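Local coordinates for GDSL-like Lipase/Acylhydrolase family protein (Neisseria meningitidis, PDB 4K7J) that probably removes O-acetyl groups from peptidoglycan as a serine esterase of the SGNH (GDSL-like) hydrolase family, at residues A[251-256]-A[290-295]; A[299-304]-A[325-330]. All coordinates share one frame; numbering follows the deposited sequence.

Interaction 1 of 2, residues A[251-256]-A[290-295]; sequences EAFNNN and SLKNTL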
loop_
_atom_site.group_PDB
_atom_site.type_symbol
_atom_site.label_atom_id
_atom_site.label_comp_id
_atom_site.label_asym_id
_atom_site.label_seq_id
_atom_site.Cartn_x
_atom_site.Cartn_y
_atom_site.Cartn_z
ATOM N N GLU A 251 6.755 0.748 15.351
ATOM C CA GLU A 251 6.249 1.375 16.570
ATOM C C GLU A 251 6.666 0.503 17.759
ATOM O O GLU A 251 7.117 1.006 18.783
ATOM C CB GLU A 251 4.715 1.508 16.536
ATOM C CG GLU A 251 4.160 2.569 15.581
ATOM C CD GLU A 251 3.953 2.060 14.158
ATOM O OE1 GLU A 251 4.595 1.057 13.800
ATOM O OE2 GLU A 251 3.144 2.662 13.401
ATOM N N ALA A 252 6.540 -0.812 17.594
ATOM C CA ALA A 252 6.842 -1.761 18.672
ATOM C C ALA A 252 8.285 -1.708 19.147
ATOM O O ALA A 252 8.574 -2.071 20.286
ATOM C CB ALA A 252 6.502 -3.171 18.246
ATOM N N PHE A 253 9.199 -1.276 18.281
ATOM C CA PHE A 253 10.616 -1.242 18.666
ATOM C C PHE A 253 11.038 0.084 19.282
ATOM O O PHE A 253 12.204 0.262 19.642
ATOM C CB PHE A 253 11.524 -1.622 17.495
ATOM C CG PHE A 253 11.646 -3.096 17.302
ATOM C CD1 PHE A 253 12.587 -3.824 18.016
ATOM C CD2 PHE A 253 10.795 -3.768 16.447
ATOM C CE1 PHE A 253 12.691 -5.191 17.858
ATOM C CE2 PHE A 253 10.897 -5.134 16.278
ATOM C CZ PHE A 253 11.850 -5.847 16.988
ATOM N N ASN A 254 10.085 1.003 19.417
ATOM C CA ASN A 254 10.325 2.243 20.149
ATOM C C ASN A 254 10.023 2.018 21.629
ATOM O O ASN A 254 8.865 2.071 22.042
ATOM C CB ASN A 254 9.462 3.386 19.593
ATOM C CG ASN A 254 9.738 4.720 20.287
ATOM O OD1 ASN A 254 10.468 4.784 21.283
ATOM N ND2 ASN A 254 9.141 5.787 19.772
ATOM N N ASN A 255 11.058 1.761 22.428
ATOM C CA ASN A 255 10.863 1.491 23.850
ATOM C C ASN A 255 10.125 2.637 24.570
ATOM O O ASN A 255 9.471 2.428 25.583
ATOM C CB ASN A 255 12.205 1.207 24.548
ATOM C CG ASN A 255 12.860 -0.101 24.090
ATOM O OD1 ASN A 255 12.203 -1.015 23.574
ATOM N ND2 ASN A 255 14.168 -0.198 24.302
ATOM N N ASN A 256 10.210 3.843 24.025
ATOM C CA ASN A 256 9.648 5.000 24.708
ATOM C C ASN A 256 8.364 5.538 24.075
ATOM O O ASN A 256 7.955 6.659 24.352
ATOM C CB ASN A 256 10.707 6.100 24.832
ATOM C CG ASN A 256 12.035 5.571 25.372
ATOM O OD1 ASN A 256 13.108 5.861 24.830
ATOM N ND2 ASN A 256 11.964 4.782 26.432
ATOM N N SER A 290 7.082 -10.116 16.502
ATOM C CA SER A 290 8.485 -9.875 16.216
ATOM C C SER A 290 9.255 -10.299 17.445
ATOM O O SER A 290 8.680 -10.416 18.530
ATOM C CB SER A 290 8.752 -8.385 15.963
ATOM O OG SER A 290 8.114 -7.949 14.777
ATOM N N LEU A 291 10.553 -10.525 17.278
ATOM C CA LEU A 291 11.421 -10.859 18.396
ATOM C C LEU A 291 12.552 -9.856 18.491
ATOM O O LEU A 291 13.176 -9.522 17.486
ATOM C CB LEU A 291 11.993 -12.267 18.228
ATOM C CG LEU A 291 10.915 -13.340 18.073
ATOM C CD1 LEU A 291 11.533 -14.720 17.886
ATOM C CD2 LEU A 291 9.979 -13.322 19.274
ATOM N N LYS A 292 12.795 -9.378 19.708
ATOM C CA LYS A 292 13.927 -8.518 20.011
ATOM C C LYS A 292 15.192 -9.359 19.964
ATOM O O LYS A 292 16.287 -8.869 19.688
ATOM C CB LYS A 292 13.758 -7.921 21.404
ATOM C CG LYS A 292 14.778 -6.857 21.740
ATOM C CD LYS A 292 14.749 -5.772 20.678
ATOM C CE LYS A 292 15.780 -4.686 20.936
ATOM N NZ LYS A 292 15.646 -3.589 19.938
ATOM N N ASN A 293 15.027 -10.645 20.240
ATOM C CA ASN A 293 16.133 -11.582 20.184
ATOM C C ASN A 293 15.566 -12.989 20.029
ATOM O O ASN A 293 14.545 -13.316 20.625
ATOM C CB ASN A 293 17.008 -11.440 21.429
ATOM C CG ASN A 293 17.029 -12.680 22.265
ATOM O OD1 ASN A 293 17.889 -13.536 22.086
ATOM N ND2 ASN A 293 16.083 -12.795 23.189
ATOM N N THR A 294 16.212 -13.806 19.205
ATOM C CA THR A 294 15.619 -15.072 18.779
ATOM C C THR A 294 15.977 -16.267 19.658
ATOM O O THR A 294 15.685 -17.407 19.307
ATOM C CB THR A 294 15.989 -15.386 17.313
ATOM O OG1 THR A 294 17.401 -15.616 17.202
ATOM C CG2 THR A 294 15.605 -14.216 16.425
ATOM N N LEU A 295 16.592 -16.003 20.808
ATOM C CA LEU A 295 17.066 -17.074 21.680
ATOM C C LEU A 295 15.965 -17.744 22.495
ATOM O O LEU A 295 15.123 -17.075 23.095
ATOM C CB LEU A 295 18.132 -16.548 22.643
ATOM C CG LEU A 295 19.554 -16.315 22.130
ATOM C CD1 LEU A 295 20.382 -15.621 23.202
ATOM C CD2 LEU A 295 20.205 -17.633 21.720
#
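Phe253 meets Ser290, Leu291 and Lys292 with the CD1-CE1 side, the CZ tip and CE2 of its ring. Most of this contact is made at the ring edge. The CD1-CE1 side faces the lysine, and Phe253 CE1 lies 3.5 Å from Lys292 CD. Lys292 NZ lies in the ring plane, 3.6 Å from Phe253 CD1. It is beside the edge, so this is not a cation-pi contact. The lysine chain bends at chi2 (55°), which brings its outer half back to the ring; its remaining torsions are extended. At the ring tip, Leu291 O sits in the plane, 3.9 Å from Phe253 CZ. Ser290 CB comes in obliquely on the other flank, 3.9 Å from Phe253 CE2. No hydrogen bond joins the two segments. The ring also touches Pro302 and Val350. The contact joins the region of the short helix 249-252 to the loop between strand 281-286 and helix 305-318. Leu291 turns the other way and packs on Met336 of helix 336-341.

Interaction 2 of 2, residues A[299-304]-A[325-330]; sequences GTRPVR and SWQNAM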
loop_
_atom_site.group_PDB
_atom_site.type_symbol
_atom_site.label_atom_id
_atom_site.label_comp_id
_atom_site.label_asym_id
_atom_site.label_seq_id
_atom_site.Cartn_x
_atom_site.Cartn_y
_atom_site.Cartn_z
ATOM N N GLY A 299 10.897 -16.405 23.329
ATOM C CA GLY A 299 11.228 -14.994 23.379
ATOM C C GLY A 299 12.370 -14.617 22.468
ATOM O O GLY A 299 12.884 -15.454 21.728
ATOM N N THR A 300 12.761 -13.345 22.512
ATOM C CA THR A 300 12.123 -12.368 23.389
ATOM C C THR A 300 11.388 -11.288 22.590
ATOM O O THR A 300 11.939 -10.713 21.646
ATOM C CB THR A 300 13.155 -11.696 24.309
ATOM O OG1 THR A 300 13.842 -12.701 25.058
ATOM C CG2 THR A 300 12.472 -10.750 25.263
ATOM N N ARG A 301 10.143 -11.026 22.972
ATOM C CA ARG A 301 9.338 -10.005 22.320
ATOM C C ARG A 301 9.853 -8.636 22.722
ATOM O O ARG A 301 10.314 -8.463 23.845
ATOM C CB ARG A 301 7.868 -10.166 22.720
ATOM C CG ARG A 301 7.179 -11.363 22.059
ATOM C CD ARG A 301 5.912 -11.774 22.799
ATOM N NE ARG A 301 4.884 -10.733 22.764
ATOM C CZ ARG A 301 4.054 -10.538 21.741
ATOM N NH1 ARG A 301 4.133 -11.312 20.657
ATOM N NH2 ARG A 301 3.147 -9.565 21.796
ATOM N N PRO A 302 9.792 -7.653 21.806
ATOM C CA PRO A 302 10.113 -6.292 22.247
ATOM C C PRO A 302 9.129 -5.881 23.328
ATOM O O PRO A 302 7.965 -6.296 23.299
ATOM C CB PRO A 302 9.895 -5.448 20.986
ATOM C CG PRO A 302 9.909 -6.424 19.851
ATOM C CD PRO A 302 9.341 -7.685 20.409
ATOM N N VAL A 303 9.601 -5.065 24.260
ATOM C CA VAL A 303 8.839 -4.669 25.437
ATOM C C VAL A 303 7.518 -3.949 25.130
ATOM O O VAL A 303 6.566 -4.038 25.901
ATOM C CB VAL A 303 9.734 -3.805 26.373
ATOM C CG1 VAL A 303 8.978 -3.342 27.611
ATOM C CG2 VAL A 303 10.967 -4.599 26.780
ATOM N N ARG A 304 7.441 -3.250 24.000
ATOM C CA ARG A 304 6.222 -2.495 23.698
ATOM C C ARG A 304 5.316 -3.145 22.650
ATOM O O ARG A 304 4.315 -2.550 22.244
ATOM C CB ARG A 304 6.568 -1.065 23.271
ATOM C CG ARG A 304 7.603 -0.378 24.168
ATOM C CD ARG A 304 7.202 -0.453 25.653
ATOM N NE ARG A 304 5.873 0.106 25.879
ATOM C CZ ARG A 304 5.620 1.407 25.965
ATOM N NH1 ARG A 304 6.606 2.280 25.849
ATOM N NH2 ARG A 304 4.379 1.836 26.163
ATOM N N SER A 325 -5.640 -9.988 12.564
ATOM C CA SER A 325 -4.523 -10.252 13.466
ATOM C C SER A 325 -3.470 -11.132 12.824
ATOM O O SER A 325 -3.601 -12.364 12.792
ATOM C CB SER A 325 -4.993 -10.911 14.766
ATOM O OG SER A 325 -3.861 -11.287 15.539
ATOM N N TRP A 326 -2.423 -10.492 12.319
ATOM C CA TRP A 326 -1.294 -11.194 11.731
ATOM C C TRP A 326 -0.650 -12.076 12.792
ATOM O O TRP A 326 -0.221 -13.186 12.498
ATOM C CB TRP A 326 -0.296 -10.171 11.180
ATOM C CG TRP A 326 0.725 -10.699 10.232
ATOM C CD1 TRP A 326 1.121 -12.002 10.070
ATOM C CD2 TRP A 326 1.483 -9.927 9.288
ATOM N NE1 TRP A 326 2.089 -12.080 9.090
ATOM C CE2 TRP A 326 2.329 -10.821 8.597
ATOM C CE3 TRP A 326 1.526 -8.565 8.962
ATOM C CZ2 TRP A 326 3.214 -10.396 7.600
ATOM C CZ3 TRP A 326 2.415 -8.142 7.978
ATOM C CH2 TRP A 326 3.239 -9.055 7.306
ATOM N N GLN A 327 -0.589 -11.612 14.035
ATOM C CA GLN A 327 -0.039 -12.498 15.066
ATOM C C GLN A 327 -0.878 -13.768 15.207
ATOM O O GLN A 327 -0.325 -14.860 15.303
ATOM C CB GLN A 327 0.169 -11.810 16.423
ATOM C CG GLN A 327 0.685 -12.797 17.486
ATOM C CD GLN A 327 1.189 -12.136 18.749
ATOM O OE1 GLN A 327 2.222 -11.459 18.746
ATOM N NE2 GLN A 327 0.474 -12.352 19.849
ATOM N N ASN A 328 -2.205 -13.647 15.190
ATOM C CA ASN A 328 -3.027 -14.851 15.306
ATOM C C ASN A 328 -2.942 -15.719 14.068
ATOM O O ASN A 328 -2.898 -16.942 14.174
ATOM C CB ASN A 328 -4.480 -14.549 15.679
ATOM C CG ASN A 328 -4.633 -14.204 17.137
ATOM O OD1 ASN A 328 -3.741 -14.477 17.946
ATOM N ND2 ASN A 328 -5.749 -13.580 17.482
ATOM N N ALA A 329 -2.886 -15.081 12.900
ATOM C CA ALA A 329 -2.616 -15.803 11.658
ATOM C C ALA A 329 -1.362 -16.664 11.757
ATOM O O ALA A 329 -1.302 -17.731 11.153
ATOM C CB ALA A 329 -2.484 -14.838 10.484
ATOM N N MET A 330 -0.360 -16.195 12.504
ATOM C CA MET A 330 0.900 -16.927 12.627
ATOM C C MET A 330 0.826 -18.102 13.604
ATOM O O MET A 330 1.730 -18.936 13.642
ATOM C CB MET A 330 2.027 -15.998 13.080
ATOM C CG MET A 330 2.556 -15.055 12.019
ATOM S SD MET A 330 3.662 -13.866 12.799
ATOM C CE MET A 330 5.037 -14.922 13.256
#
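Gln327 OE1 accepts two hydrogen bonds, one from Arg301 NH1 and one from Gln309 NE2. The arginine bond is short and fairly straight: Arg301 NH1 lies 2.7 Å from Gln327 OE1, with an N-H...O angle of 160°. The oxygen meets the guanidinium edge-on, almost level with it. The amide is turned steeply against that group, with the two planes 76° apart. Arg301 NH1 is itself tilted somewhat out of the carbonyl plane of Gln327. The two side chains approach from opposite directions. They span a wide gap, since Arg301 CA and Gln327 CA are 12.1 Å apart. Gln327 reaches out as an extended chain, while Arg301 bends at chi3 (64°) near its end. Arg301 has further partners that fix the rotation of its head. NH1 forms a salt bridge with Glu289 OE2, NH2 bonds to Thr306 OG1 and to OE1 of the same Gln309, and NE forms a salt bridge with a sulfonate oxygen of a bound EPE buffer molecule. Gln327 stands in the first turn of a short helix. Ser325 is its N-cap: its OG accepts from Asn328 N at 2.9 Å. Ser325 O also accepts from Ala329 N, at 2.8 Å. The contact ties the loop leading into helix 305-318 to helix 326-329, which directly follows strand 322-325 of the mixed sheet. Trp326 and Ala329 pack on helix 354-373.

In the fold
The centres of interactions 1 and 2 are 9 Å apart. Segments 290-295 and 299-304 are two arms of one loop, with Thr300 opposite a classic beta bulge at Lys292 and Asn293. Probable hydrogen bonds, both unusually short, join Lys292 N to Thr300 O (2.5 Å) and Asn293 O to Thr300 N (2.6 Å). Asn255 O accepts from Arg304 NH1, which also ties 251-256 to 299-304. The disulfide Cys298-Cys334 anchors the loop just before Gly299. The side chains of Lys292 and Arg301 each come within about 3 Å of bound EPE, probably from the crystallisation liquor. The Leu291 backbone hydrogen-bonds to that of Gly349 in the Asp-Gly-Val-His sequence, which in this family probably carries the catalytic aspartate and histidine.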